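Local coordinates for putative glucoamylase (Bacteroides caccae ATCC 43185, PDB 4QT9), which probably hydrolyses glycosidic bonds as a glucoamylase-like enzyme built on an alpha/alpha toroid, at residues G45-Y57 with N384-G396. Sequence-based numbering, arbitrary orientation.
Sequences GLAPERYHVDGVY and NWYPQRYLAIDQG
The guanidinium of Arg389 lies flat on one face of the His52 imidazole, their planes 6° apart and NE of Arg389 3.5 Å from ND1 of His52, while Tyr57 touches the opposite face of that ring. With CG beside the backbone N (chi1 -65°) and the chain extended from there to NE, CD of Arg389 comes over the imidazole face in a CH-pi contact and the guanidinium follows it across the ring. At the guanidinium edge sits the Asp54 carboxylate; the salt bridge is weak, with NH2 of Arg389 3.4 Å from OD2 of Asp54. In the imidazole plane, ND1 of His52 donates to O of Val56 at 2.7 Å, a nearly straight bond that fixes the rotation of the ring, and NE2 is bonded to Tyr320.

Strands 50-52 and 389-391 illustrate how a two-stranded antiparallel sheet joins parts of a chain more than 300 residues apart. Tyr51 and Tyr390 form its hydrogen-bonded pair, N of Tyr390 lying 2.9 Å from O of Tyr51. N of Val53, second residue of the type I turn from His52 to Gly55, bonds to O of Gln388 at 3.0 Å; N of Ala392 bonds to O of Glu49 at the other end. A water links Glu49 O and OE2 to Ile393 N; OE1 of Glu49 is held by Trp115. Tyr35 ties the Tyr51 and Tyr390 face to helix 21-37, Tyr320 of strand 318-321 packs on the Arg389 and Leu391 face, and strand 389-391 runs straight into helix 392-406.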
loop_
_atom_site.group_PDB
_atom_site.type_symbol
_atom_site.label_atom_id
_atom_site.label_comp_id
_atom_site.label_asym_id
_atom_site.label_seq_id
_atom_site.Cartn_x
_atom_site.Cartn_y
_atom_site.Cartn_z
ATOM N N GLY A 45 -5.074 -10.012 15.162
ATOM C CA GLY A 45 -4.225 -8.853 15.437
ATOM C C GLY A 45 -4.042 -8.029 14.166
ATOM O O GLY A 45 -3.335 -7.004 14.156
ATOM N N LEU A 46 -4.717 -8.468 13.078
ATOM C CA LEU A 46 -4.610 -7.858 11.755
ATOM C C LEU A 46 -5.670 -6.810 11.478
ATOM O O LEU A 46 -6.637 -6.648 12.228
ATOM C CB LEU A 46 -4.601 -8.913 10.640
ATOM C CG LEU A 46 -3.339 -9.752 10.594
ATOM C CD1 LEU A 46 -3.494 -10.855 9.637
ATOM C CD2 LEU A 46 -2.147 -8.902 10.224
ATOM N N ALA A 47 -5.411 -6.052 10.415
ATOM C CA ALA A 47 -6.174 -4.928 9.948
ATOM C C ALA A 47 -7.479 -5.344 9.286
ATOM O O ALA A 47 -7.456 -6.061 8.276
ATOM C CB ALA A 47 -5.330 -4.130 8.949
ATOM N N PRO A 48 -8.628 -4.866 9.798
ATOM C CA PRO A 48 -9.892 -5.119 9.080
ATOM C C PRO A 48 -9.907 -4.291 7.794
ATOM O O PRO A 48 -9.269 -3.241 7.753
ATOM C CB PRO A 48 -10.976 -4.639 10.069
ATOM C CG PRO A 48 -10.295 -3.622 10.915
ATOM C CD PRO A 48 -8.819 -3.969 10.966
ATOM N N GLU A 49 -10.626 -4.747 6.754
ATOM C CA GLU A 49 -10.744 -4.020 5.493
ATOM C C GLU A 49 -11.172 -2.556 5.788
ATOM O O GLU A 49 -10.564 -1.615 5.278
ATOM C CB GLU A 49 -11.769 -4.731 4.571
ATOM C CG GLU A 49 -12.071 -4.007 3.260
ATOM C CD GLU A 49 -10.892 -3.826 2.318
ATOM O OE1 GLU A 49 -10.187 -4.820 2.027
ATOM O OE2 GLU A 49 -10.684 -2.684 1.854
ATOM N N ARG A 50 -12.174 -2.394 6.670
ATOM C CA ARG A 50 -12.767 -1.120 7.040
ATOM C C ARG A 50 -13.088 -1.011 8.542
ATOM O O ARG A 50 -13.270 -2.027 9.233
ATOM C CB ARG A 50 -14.066 -0.900 6.228
ATOM C CG ARG A 50 -15.275 -1.767 6.627
ATOM C CD ARG A 50 -16.298 -1.837 5.514
ATOM N NE ARG A 50 -15.971 -2.894 4.547
ATOM C CZ ARG A 50 -15.661 -2.719 3.265
ATOM N NH1 ARG A 50 -15.595 -1.493 2.744
ATOM N NH2 ARG A 50 -15.420 -3.764 2.490
ATOM N N TYR A 51 -13.201 0.238 9.019
ATOM C CA TYR A 51 -13.604 0.581 10.378
ATOM C C TYR A 51 -14.606 1.725 10.295
ATOM O O TYR A 51 -14.283 2.789 9.761
ATOM C CB TYR A 51 -12.401 0.944 11.271
ATOM C CG TYR A 51 -12.784 1.048 12.730
ATOM C CD1 TYR A 51 -13.362 2.209 13.239
ATOM C CD2 TYR A 51 -12.615 -0.027 13.590
ATOM C CE1 TYR A 51 -13.794 2.282 14.558
ATOM C CE2 TYR A 51 -13.034 0.034 14.915
ATOM C CZ TYR A 51 -13.612 1.196 15.401
ATOM O OH TYR A 51 -13.988 1.267 16.726
ATOM N N HIS A 52 -15.831 1.480 10.745
ATOM C CA HIS A 52 -16.904 2.484 10.706
ATOM C C HIS A 52 -17.219 2.942 12.121
ATOM O O HIS A 52 -17.702 2.147 12.932
ATOM C CB HIS A 52 -18.167 1.946 9.976
ATOM C CG HIS A 52 -17.934 1.612 8.516
ATOM N ND1 HIS A 52 -18.941 1.083 7.728
ATOM C CD2 HIS A 52 -16.835 1.781 7.745
ATOM C CE1 HIS A 52 -18.432 0.966 6.516
ATOM N NE2 HIS A 52 -17.170 1.385 6.473
ATOM N N VAL A 53 -16.923 4.226 12.431
ATOM C CA VAL A 53 -17.165 4.814 13.763
ATOM C C VAL A 53 -18.666 4.686 14.133
ATOM O O VAL A 53 -18.982 4.466 15.291
ATOM C CB VAL A 53 -16.679 6.294 13.821
ATOM C CG1 VAL A 53 -17.037 6.960 15.153
ATOM C CG2 VAL A 53 -15.178 6.402 13.548
ATOM N N ASP A 54 -19.565 4.759 13.127
ATOM C CA ASP A 54 -21.029 4.676 13.274
ATOM C C ASP A 54 -21.525 3.276 13.647
ATOM O O ASP A 54 -22.664 3.154 14.087
ATOM C CB ASP A 54 -21.742 5.161 11.976
ATOM C CG ASP A 54 -21.187 4.584 10.675
ATOM O OD1 ASP A 54 -20.083 5.024 10.245
ATOM O OD2 ASP A 54 -21.884 3.752 10.051
ATOM N N GLY A 55 -20.686 2.242 13.458
ATOM C CA GLY A 55 -21.007 0.853 13.775
ATOM C C GLY A 55 -21.878 0.153 12.748
ATOM O O GLY A 55 -22.299 -0.988 12.969
ATOM N N VAL A 56 -22.145 0.823 11.614
ATOM C CA VAL A 56 -23.000 0.299 10.548
ATOM C C VAL A 56 -22.125 -0.215 9.399
ATOM O O VAL A 56 -21.410 0.560 8.747
ATOM C CB VAL A 56 -24.063 1.321 10.042
ATOM C CG1 VAL A 56 -25.139 0.625 9.214
ATOM C CG2 VAL A 56 -24.700 2.096 11.197
ATOM N N TYR A 57 -22.201 -1.532 9.159
ATOM C CA TYR A 57 -21.445 -2.234 8.136
ATOM C C TYR A 57 -22.407 -2.815 7.080
ATOM O O TYR A 57 -23.045 -3.842 7.327
ATOM C CB TYR A 57 -20.566 -3.329 8.783
ATOM C CG TYR A 57 -19.426 -2.769 9.604
ATOM C CD1 TYR A 57 -19.629 -2.342 10.913
ATOM C CD2 TYR A 57 -18.144 -2.648 9.065
ATOM C CE1 TYR A 57 -18.597 -1.788 11.662
ATOM C CE2 TYR A 57 -17.091 -2.125 9.817
ATOM C CZ TYR A 57 -17.325 -1.679 11.116
ATOM O OH TYR A 57 -16.296 -1.150 11.877
ATOM N N ASN A 384 -21.230 18.102 1.207
ATOM C CA ASN A 384 -21.259 18.143 2.683
ATOM C C ASN A 384 -21.326 16.697 3.231
ATOM O O ASN A 384 -22.109 16.363 4.124
ATOM C CB ASN A 384 -22.396 19.056 3.220
ATOM C CG ASN A 384 -22.152 20.478 2.824
ATOM O OD1 ASN A 384 -22.842 21.036 1.957
ATOM N ND2 ASN A 384 -21.033 21.018 3.283
ATOM N N TRP A 385 -20.491 15.840 2.627
ATOM C CA TRP A 385 -20.397 14.428 2.907
ATOM C C TRP A 385 -19.099 14.187 3.691
ATOM O O TRP A 385 -18.021 14.318 3.134
ATOM C CB TRP A 385 -20.451 13.672 1.561
ATOM C CG TRP A 385 -20.236 12.189 1.666
ATOM C CD1 TRP A 385 -21.115 11.259 2.143
ATOM C CD2 TRP A 385 -19.075 11.467 1.238
ATOM N NE1 TRP A 385 -20.568 9.996 2.037
ATOM C CE2 TRP A 385 -19.320 10.096 1.474
ATOM C CE3 TRP A 385 -17.844 11.847 0.665
ATOM C CZ2 TRP A 385 -18.365 9.103 1.197
ATOM C CZ3 TRP A 385 -16.908 10.867 0.381
ATOM C CH2 TRP A 385 -17.161 9.515 0.663
ATOM N N TYR A 386 -19.207 13.919 4.993
ATOM C CA TYR A 386 -18.057 13.699 5.896
ATOM C C TYR A 386 -18.188 12.341 6.635
ATOM O O TYR A 386 -18.462 12.309 7.837
ATOM C CB TYR A 386 -17.923 14.875 6.886
ATOM C CG TYR A 386 -17.675 16.205 6.202
ATOM C CD1 TYR A 386 -16.393 16.582 5.816
ATOM C CD2 TYR A 386 -18.717 17.108 5.979
ATOM C CE1 TYR A 386 -16.158 17.795 5.161
ATOM C CE2 TYR A 386 -18.492 18.337 5.339
ATOM C CZ TYR A 386 -17.206 18.677 4.943
ATOM O OH TYR A 386 -16.940 19.883 4.349
ATOM N N PRO A 387 -17.990 11.205 5.919
ATOM C CA PRO A 387 -18.139 9.898 6.571
ATOM C C PRO A 387 -17.103 9.649 7.666
ATOM O O PRO A 387 -15.930 9.967 7.519
ATOM C CB PRO A 387 -17.968 8.894 5.420
ATOM C CG PRO A 387 -17.154 9.628 4.404
ATOM C CD PRO A 387 -17.648 11.050 4.490
ATOM N N GLN A 388 -17.548 9.092 8.765
ATOM C CA GLN A 388 -16.662 8.783 9.869
ATOM C C GLN A 388 -16.229 7.331 9.679
ATOM O O GLN A 388 -16.586 6.441 10.454
ATOM C CB GLN A 388 -17.361 9.078 11.202
ATOM C CG GLN A 388 -17.867 10.529 11.258
ATOM C CD GLN A 388 -18.117 11.003 12.655
ATOM O OE1 GLN A 388 -18.558 10.247 13.531
ATOM N NE2 GLN A 388 -17.900 12.297 12.874
ATOM N N ARG A 389 -15.504 7.090 8.551
ATOM C CA ARG A 389 -15.089 5.754 8.120
ATOM C C ARG A 389 -13.645 5.737 7.705
ATOM O O ARG A 389 -13.098 6.739 7.232
ATOM C CB ARG A 389 -15.984 5.254 6.959
ATOM C CG ARG A 389 -17.450 5.057 7.403
ATOM C CD ARG A 389 -18.425 4.843 6.277
ATOM N NE ARG A 389 -19.717 4.420 6.815
ATOM C CZ ARG A 389 -20.697 3.860 6.109
ATOM N NH1 ARG A 389 -20.562 3.676 4.800
ATOM N NH2 ARG A 389 -21.819 3.477 6.706
ATOM N N TYR A 390 -13.015 4.588 7.944
ATOM C CA TYR A 390 -11.634 4.305 7.595
ATOM C C TYR A 390 -11.504 3.060 6.768
ATOM O O TYR A 390 -12.335 2.158 6.880
ATOM C CB TYR A 390 -10.799 4.087 8.850
ATOM C CG TYR A 390 -10.781 5.254 9.803
ATOM C CD1 TYR A 390 -9.935 6.342 9.589
ATOM C CD2 TYR A 390 -11.563 5.250 10.952
ATOM C CE1 TYR A 390 -9.877 7.397 10.493
ATOM C CE2 TYR A 390 -11.515 6.305 11.862
ATOM C CZ TYR A 390 -10.655 7.370 11.634
ATOM O OH TYR A 390 -10.558 8.393 12.538
ATOM N N LEU A 391 -10.412 2.987 5.975
ATOM C CA LEU A 391 -9.983 1.806 5.224
ATOM C C LEU A 391 -8.532 1.567 5.540
ATOM O O LEU A 391 -7.737 2.514 5.449
ATOM C CB LEU A 391 -10.162 1.958 3.693
ATOM C CG LEU A 391 -11.579 2.079 3.158
ATOM C CD1 LEU A 391 -11.536 2.467 1.694
ATOM C CD2 LEU A 391 -12.344 0.762 3.335
ATOM N N ALA A 392 -8.166 0.319 5.881
ATOM C CA ALA A 392 -6.779 -0.075 6.150
ATOM C C ALA A 392 -5.809 0.381 5.053
ATOM O O ALA A 392 -4.755 0.925 5.382
ATOM C CB ALA A 392 -6.676 -1.606 6.318
ATOM N N ILE A 393 -6.167 0.191 3.773
ATOM C CA ILE A 393 -5.292 0.545 2.623
ATOM C C ILE A 393 -5.108 2.071 2.461
ATOM O O ILE A 393 -4.210 2.497 1.746
ATOM C CB ILE A 393 -5.735 -0.122 1.283
ATOM C CG1 ILE A 393 -7.153 0.295 0.830
ATOM C CG2 ILE A 393 -5.569 -1.668 1.336
ATOM C CD1 ILE A 393 -7.558 -0.275 -0.570
ATOM N N ASP A 394 -5.952 2.889 3.083
ATOM C CA ASP A 394 -5.765 4.329 2.980
ATOM C C ASP A 394 -5.019 4.844 4.239
ATOM O O ASP A 394 -4.129 5.676 4.103
ATOM C CB ASP A 394 -7.100 5.060 2.693
ATOM C CG ASP A 394 -7.677 4.752 1.287
ATOM O OD1 ASP A 394 -6.947 4.198 0.448
ATOM O OD2 ASP A 394 -8.868 5.046 1.041
ATOM N N GLN A 395 -5.277 4.253 5.437
ATOM C CA GLN A 395 -4.591 4.620 6.685
ATOM C C GLN A 395 -3.134 4.146 6.715
ATOM O O GLN A 395 -2.265 4.861 7.203
ATOM C CB GLN A 395 -5.345 4.075 7.910
ATOM C CG GLN A 395 -6.727 4.715 8.068
ATOM C CD GLN A 395 -6.697 6.222 7.948
ATOM O OE1 GLN A 395 -7.111 6.798 6.915
ATOM N NE2 GLN A 395 -6.202 6.890 8.990
ATOM N N GLY A 396 -2.899 2.947 6.220
ATOM C CA GLY A 396 -1.576 2.328 6.176
ATOM C C GLY A 396 -0.495 3.197 5.569
ATOM O O GLY A 396 0.475 3.515 6.258
HETATM O O HOH W 1 -8.773 -1.552 3.207
HETATM O O HOH W 2 -20.475 7.984 8.853
#